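ABC sugar (Ribose) transporter, periplasmic substrate-binding subunit (Rhodobacter sphaeroides, PDB 3L49) probably binds a sugar in the periplasm and delivers it to an ABC transporter. Local coordinates at residues G44-D47 against Q48-V51; W78-K81 against I82-G86; A115-M118 against V119-G123. One frame throughout, in Å; residues are numbered along the deposited sequence.

Interaction 1 (G44-D47 against Q48-V51); sequences GRND and QTQV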
# COMPACT_ATOMS: atom_id res chain seq x y z
N GLY A 44 15.53 3.63 -1.47
CA GLY A 44 15.65 2.77 -2.65
C GLY A 44 15.33 1.30 -2.39
O GLY A 44 16.02 0.42 -2.89
N ARG A 45 14.29 1.05 -1.59
CA ARG A 45 13.79 -0.29 -1.23
C ARG A 45 14.79 -1.17 -0.45
O ARG A 45 14.62 -2.39 -0.32
CB ARG A 45 13.19 -1.01 -2.46
CG ARG A 45 11.85 -0.41 -2.89
CD ARG A 45 10.72 -0.92 -1.99
NE ARG A 45 9.52 -0.10 -2.04
CZ ARG A 45 8.46 -0.27 -1.25
NH1 ARG A 45 8.46 -1.24 -0.34
NH2 ARG A 45 7.41 0.53 -1.36
N ASN A 46 15.81 -0.52 0.08
CA ASN A 46 16.77 -1.18 0.95
C ASN A 46 16.47 -0.79 2.38
O ASN A 46 16.44 0.40 2.71
CB ASN A 46 18.19 -0.76 0.58
CG ASN A 46 19.24 -1.50 1.38
OD1 ASN A 46 19.81 -0.95 2.32
ND2 ASN A 46 19.47 -2.76 1.04
N ASP A 47 16.24 -1.80 3.23
CA ASP A 47 15.92 -1.59 4.65
C ASP A 47 17.08 -0.99 5.44
O ASP A 47 16.89 -0.11 6.29
CB ASP A 47 15.47 -2.89 5.31
CG ASP A 47 14.07 -3.31 4.90
OD1 ASP A 47 13.93 -4.29 4.15
OD2 ASP A 47 13.10 -2.64 5.32
N GLN A 48 18.29 -1.46 5.12
CA GLN A 48 19.50 -1.06 5.82
C GLN A 48 19.86 0.39 5.51
O GLN A 48 20.41 1.10 6.37
CB GLN A 48 20.65 -2.00 5.46
CG GLN A 48 21.27 -2.69 6.67
CD GLN A 48 20.30 -3.65 7.35
OE1 GLN A 48 19.86 -3.41 8.48
NE2 GLN A 48 19.94 -4.73 6.66
N THR A 49 19.55 0.83 4.29
CA THR A 49 19.68 2.23 3.88
C THR A 49 18.76 3.11 4.72
O THR A 49 19.21 4.12 5.29
CB THR A 49 19.39 2.44 2.38
OG1 THR A 49 20.29 1.66 1.60
CG2 THR A 49 19.55 3.92 1.98
N GLN A 50 17.49 2.70 4.83
CA GLN A 50 16.48 3.43 5.61
C GLN A 50 16.92 3.64 7.06
O GLN A 50 16.80 4.75 7.59
CB GLN A 50 15.11 2.73 5.56
CG GLN A 50 14.06 3.43 6.44
CD GLN A 50 12.66 3.36 5.88
OE1 GLN A 50 12.17 2.29 5.53
NE2 GLN A 50 11.99 4.51 5.81
N VAL A 51 17.41 2.55 7.67
CA VAL A 51 18.01 2.57 9.01
C VAL A 51 19.04 3.69 9.18
O VAL A 51 18.92 4.51 10.10
CB VAL A 51 18.64 1.19 9.34
CG1 VAL A 51 19.45 1.25 10.63
CG2 VAL A 51 17.57 0.12 9.44

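Interaction 2 (W78-K81 against I82-G86); sequences WLQK and INDAG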
# COMPACT_ATOMS: atom_id res chain seq x y z
N TRP A 78 14.48 1.63 15.78
CA TRP A 78 14.96 2.92 15.28
C TRP A 78 13.91 4.01 15.47
O TRP A 78 14.25 5.17 15.71
CB TRP A 78 15.44 2.79 13.83
CG TRP A 78 16.60 1.85 13.78
CD1 TRP A 78 16.59 0.54 13.38
CD2 TRP A 78 17.94 2.13 14.23
NE1 TRP A 78 17.85 -0.00 13.53
CE2 TRP A 78 18.69 0.94 14.05
CE3 TRP A 78 18.58 3.26 14.75
CZ2 TRP A 78 20.05 0.87 14.37
CZ3 TRP A 78 19.93 3.18 15.07
CH2 TRP A 78 20.65 1.99 14.88
N LEU A 79 12.65 3.60 15.37
CA LEU A 79 11.51 4.46 15.70
C LEU A 79 11.52 4.81 17.19
O LEU A 79 11.24 5.95 17.56
CB LEU A 79 10.20 3.76 15.33
CG LEU A 79 9.95 3.43 13.85
CD1 LEU A 79 8.64 2.68 13.69
CD2 LEU A 79 9.96 4.67 12.95
N GLN A 80 11.87 3.82 18.01
CA GLN A 80 12.09 4.01 19.45
C GLN A 80 13.17 5.06 19.74
O GLN A 80 13.01 5.90 20.62
CB GLN A 80 12.44 2.67 20.10
CG GLN A 80 12.74 2.74 21.60
CD GLN A 80 11.50 3.06 22.42
OE1 GLN A 80 10.64 2.20 22.61
NE2 GLN A 80 11.41 4.30 22.90
N LYS A 81 14.27 5.01 18.98
CA LYS A 81 15.37 5.97 19.13
C LYS A 81 15.02 7.40 18.68
O LYS A 81 15.58 8.36 19.22
CB LYS A 81 16.64 5.47 18.45
CG LYS A 81 17.44 4.48 19.31
CD LYS A 81 18.26 3.52 18.45
CE LYS A 81 18.84 2.38 19.29
NZ LYS A 81 19.03 1.12 18.50
N ILE A 82 14.10 7.55 17.72
CA ILE A 82 13.53 8.87 17.38
C ILE A 82 12.77 9.45 18.59
O ILE A 82 12.89 10.64 18.90
CB ILE A 82 12.62 8.85 16.12
CG1 ILE A 82 13.38 8.32 14.91
CG2 ILE A 82 12.08 10.26 15.80
CD1 ILE A 82 12.50 7.77 13.79
N ASN A 83 12.00 8.58 19.26
CA ASN A 83 11.29 8.96 20.48
C ASN A 83 12.28 9.31 21.59
O ASN A 83 12.06 10.28 22.33
CB ASN A 83 10.34 7.85 20.95
CG ASN A 83 9.26 7.50 19.92
OD1 ASN A 83 8.74 6.38 19.92
ND2 ASN A 83 8.90 8.45 19.07
N ASP A 84 13.36 8.53 21.69
CA ASP A 84 14.45 8.76 22.64
C ASP A 84 15.12 10.11 22.41
O ASP A 84 15.45 10.81 23.37
CB ASP A 84 15.51 7.65 22.55
CG ASP A 84 15.00 6.30 23.03
OD1 ASP A 84 15.77 5.31 22.95
OD2 ASP A 84 13.83 6.22 23.49
N ALA A 85 15.30 10.47 21.15
CA ALA A 85 15.90 11.76 20.78
C ALA A 85 14.96 12.94 21.02
O ALA A 85 15.38 14.10 20.95
CB ALA A 85 16.35 11.72 19.33
N GLY A 86 13.69 12.65 21.32
CA GLY A 86 12.68 13.68 21.58
C GLY A 86 12.19 14.39 20.33
O GLY A 86 11.80 15.56 20.38

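Interaction 3 (A115-M118 against V119-G123); sequences ALQM and VADLG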
# COMPACT_ATOMS: atom_id res chain seq x y z
N ALA A 115 -12.57 -7.49 -1.04
CA ALA A 115 -12.86 -8.92 -0.83
C ALA A 115 -14.32 -9.26 -1.14
O ALA A 115 -14.60 -10.28 -1.78
CB ALA A 115 -12.51 -9.33 0.58
N LEU A 116 -15.22 -8.39 -0.70
CA LEU A 116 -16.66 -8.56 -0.93
C LEU A 116 -17.00 -8.49 -2.41
O LEU A 116 -17.81 -9.29 -2.90
CB LEU A 116 -17.47 -7.54 -0.13
CG LEU A 116 -17.62 -7.79 1.37
CD1 LEU A 116 -17.92 -6.49 2.08
CD2 LEU A 116 -18.69 -8.84 1.64
N GLN A 117 -16.37 -7.56 -3.11
CA GLN A 117 -16.52 -7.44 -4.56
C GLN A 117 -16.08 -8.71 -5.29
O GLN A 117 -16.75 -9.17 -6.22
CB GLN A 117 -15.72 -6.25 -5.09
CG GLN A 117 -16.01 -5.96 -6.54
CD GLN A 117 -17.47 -5.60 -6.74
OE1 GLN A 117 -17.97 -4.68 -6.10
NE2 GLN A 117 -18.15 -6.35 -7.60
N MET A 118 -14.95 -9.26 -4.86
CA MET A 118 -14.39 -10.49 -5.40
C MET A 118 -15.34 -11.68 -5.27
O MET A 118 -15.54 -12.44 -6.22
CB MET A 118 -13.05 -10.77 -4.71
CG MET A 118 -12.22 -11.88 -5.34
SD MET A 118 -10.62 -12.14 -4.53
CE MET A 118 -10.29 -10.50 -3.94
N VAL A 119 -15.95 -11.84 -4.09
CA VAL A 119 -16.88 -12.95 -3.86
C VAL A 119 -18.23 -12.74 -4.55
O VAL A 119 -18.87 -13.69 -5.01
CB VAL A 119 -16.97 -13.35 -2.35
CG1 VAL A 119 -17.27 -12.18 -1.49
CG2 VAL A 119 -18.02 -14.42 -2.12
N ALA A 120 -18.64 -11.47 -4.67
CA ALA A 120 -19.81 -11.11 -5.47
C ALA A 120 -19.60 -11.47 -6.95
O ALA A 120 -20.47 -12.08 -7.56
CB ALA A 120 -20.15 -9.62 -5.32
N ASP A 121 -18.43 -11.11 -7.49
CA ASP A 121 -18.08 -11.44 -8.88
C ASP A 121 -17.92 -12.95 -9.10
O ASP A 121 -18.23 -13.45 -10.18
CB ASP A 121 -16.79 -10.74 -9.31
CG ASP A 121 -16.94 -9.23 -9.48
OD1 ASP A 121 -15.91 -8.54 -9.62
OD2 ASP A 121 -18.08 -8.73 -9.48
N LEU A 122 -17.44 -13.66 -8.08
CA LEU A 122 -17.37 -15.12 -8.11
C LEU A 122 -18.74 -15.78 -7.98
O LEU A 122 -18.91 -16.95 -8.34
CB LEU A 122 -16.45 -15.63 -7.00
CG LEU A 122 -14.95 -15.58 -7.24
CD1 LEU A 122 -14.22 -15.78 -5.93
CD2 LEU A 122 -14.52 -16.63 -8.27
N GLY A 123 -19.71 -15.04 -7.46
CA GLY A 123 -21.04 -15.57 -7.18
C GLY A 123 -21.04 -16.56 -6.03
O GLY A 123 -21.85 -17.50 -6.01

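Interaction 1 (G44-D47 against Q48-V51)
The flat amide of Asn46 meets Thr49 through its oxygen, OD1, which takes two donors from that one residue. The hydroxyl comes in above the amide plane, 37° out of it, with Thr49 OG1 2.7 Å from Asn46 OD1. The backbone donor lies nearer the plane, tilted from it by 18°, and Thr49 N is likewise 2.7 Å from Asn46 OD1. Beside them Gln48 CB touches the same oxygen, 3.4 Å from Asn46 OD1. A chi1 of -176° sets Asn46 CG beside the residue's own carbonyl carbon and brings OD1 to the N-H of Thr49; the side chains of Asn46 and Thr49 cross at about a right angle. Asn46 is thus the N-cap of helix 47-60, which follows strand 37-42 in the Rossmann-like lobe of this periplasmic binding protein, and its OD1 accepts an N-H that the first turn cannot bond within the helix. Gln50 N gives a long bond to Asn46 O at 3.3 Å, and Val51 N reaches Asp47 O at 3.0 Å. Val51 CG2 also rests on that carbonyl, 3.2 Å from Asp47 O. Gln50 NE2 donates to Thr11 OG1, while Arg45 forms a salt bridge with Asp20.

Interaction 2 (W78-K81 against I82-G86)
Gln80 and Asp84, one helical turn apart, are joined by a side-chain hydrogen bond in which Gln80 NE2 lies 3.1 Å from Asp84 OD2. Gln80 starts out with CG anti to the backbone N, and a bend at chi2 (69°) folds its amide forward along the helix toward the carboxylate. The N-H comes to the syn side of OD2 but 34° out of the carboxylate plane, and the two flat groups are turned 29° from each other. In the main chain, Asp84 N bonds Gln80 O at 2.9 Å, so the two residues are linked through both main chain and side chain.

These residues form the last turns of helix 72-84, the crossover helix of the beta-alpha-beta unit that runs from strand 64-68 to strand 89-92. Gly86 closes it with positive phi in a Schellman motif, its N bonded to Asn83 O.

On the buried side Leu79 and Ile82 lie alongside each other and point the same way, Leu79 CD2 being 4.1 Å from Ile82 CD1. Ile82 CG1 packs on the carbonyl of the preceding turn, 3.4 Å from Trp78 O. The Lys81 chain, extended beyond CG, runs back along the helix until NZ stands 4.0 Å above one face of the Trp78 ring, offset toward its rim. Asn83 directs its amide to the chain outside the helix, where OD1 bonds His98 ND1, and Ile82 reaches Ile54 of helix 47-60.

Interaction 3 (A115-M118 against V119-G123)
Two kinds of bond tie Gln117 to Asp121: a side-chain hydrogen bond and the main-chain bond of the helix beneath it. In the first, Gln117 NE2 is 3.0 Å from Asp121 OD2. OD2 lies in the amide plane of Gln117, but the bond is bent (142°) and the donor stands above the carboxylate, 45° out of its plane; the flat groups are turned 50° apart. Gln117 arrives there with CG anti to the backbone N and a bend at chi2 that swings the amide toward the following turn. The other carboxylate oxygen is taken up outside the helix, Asp121 OD1 bonding Tyr221 OH, so the group is gripped at both ends and its rotation is probably restricted. Replacing Gln117 by an alanine would probably leave Asp121 OD2 without this amide donor and the carboxylate held mainly by Tyr221.

The main chain supplies four regular bonds. Asp121 N lies 2.9 Å from Gln117 O, and Leu122 N meets Met118 O at the same 2.9 Å.

A methyl meets carbonyl oxygens at Val119, whose CG1 sits between its own backbone N and carbonyl carbon and settles against the preceding turn, 3.3 Å from both Leu116 O and Ala115 O. The apolar pair is looser, Met118 CG and Leu122 CD1 being 4.4 Å apart. Beyond the helix, Met118 packs on Ala194 and Trp196 of strand 194-197, and Val119 and Leu122 both touch Val157 of strand 157-159.

Gly123, with positive phi, is the C-prime residue of a Schellman motif: its N bonds Ala120 O, and Gly124 N reaches back to Val119 O, ending helix 107-122.

Interactions 1 and 2 belong to neighbouring helices on one side of the chain's centre, their own centres 18 Å apart. They meet where Val51 CG1 packs 3.5 Å from Trp78 CE2, joining the start of helix 47-60 to helix 72-84. Interaction 3 lies on the opposite side of the molecule, its centre 37 Å from that of interaction 1 and 43 Å from that of interaction 2, and touches neither. Interaction 1 is a helix start, whereas interactions 2 and 3 are helix ends. An unidentified ligand, probably from the crystallisation liquor, lies about 11 Å from the side chain of Asp47; Arg45 in interaction 1 gives it a weak hydrogen bond.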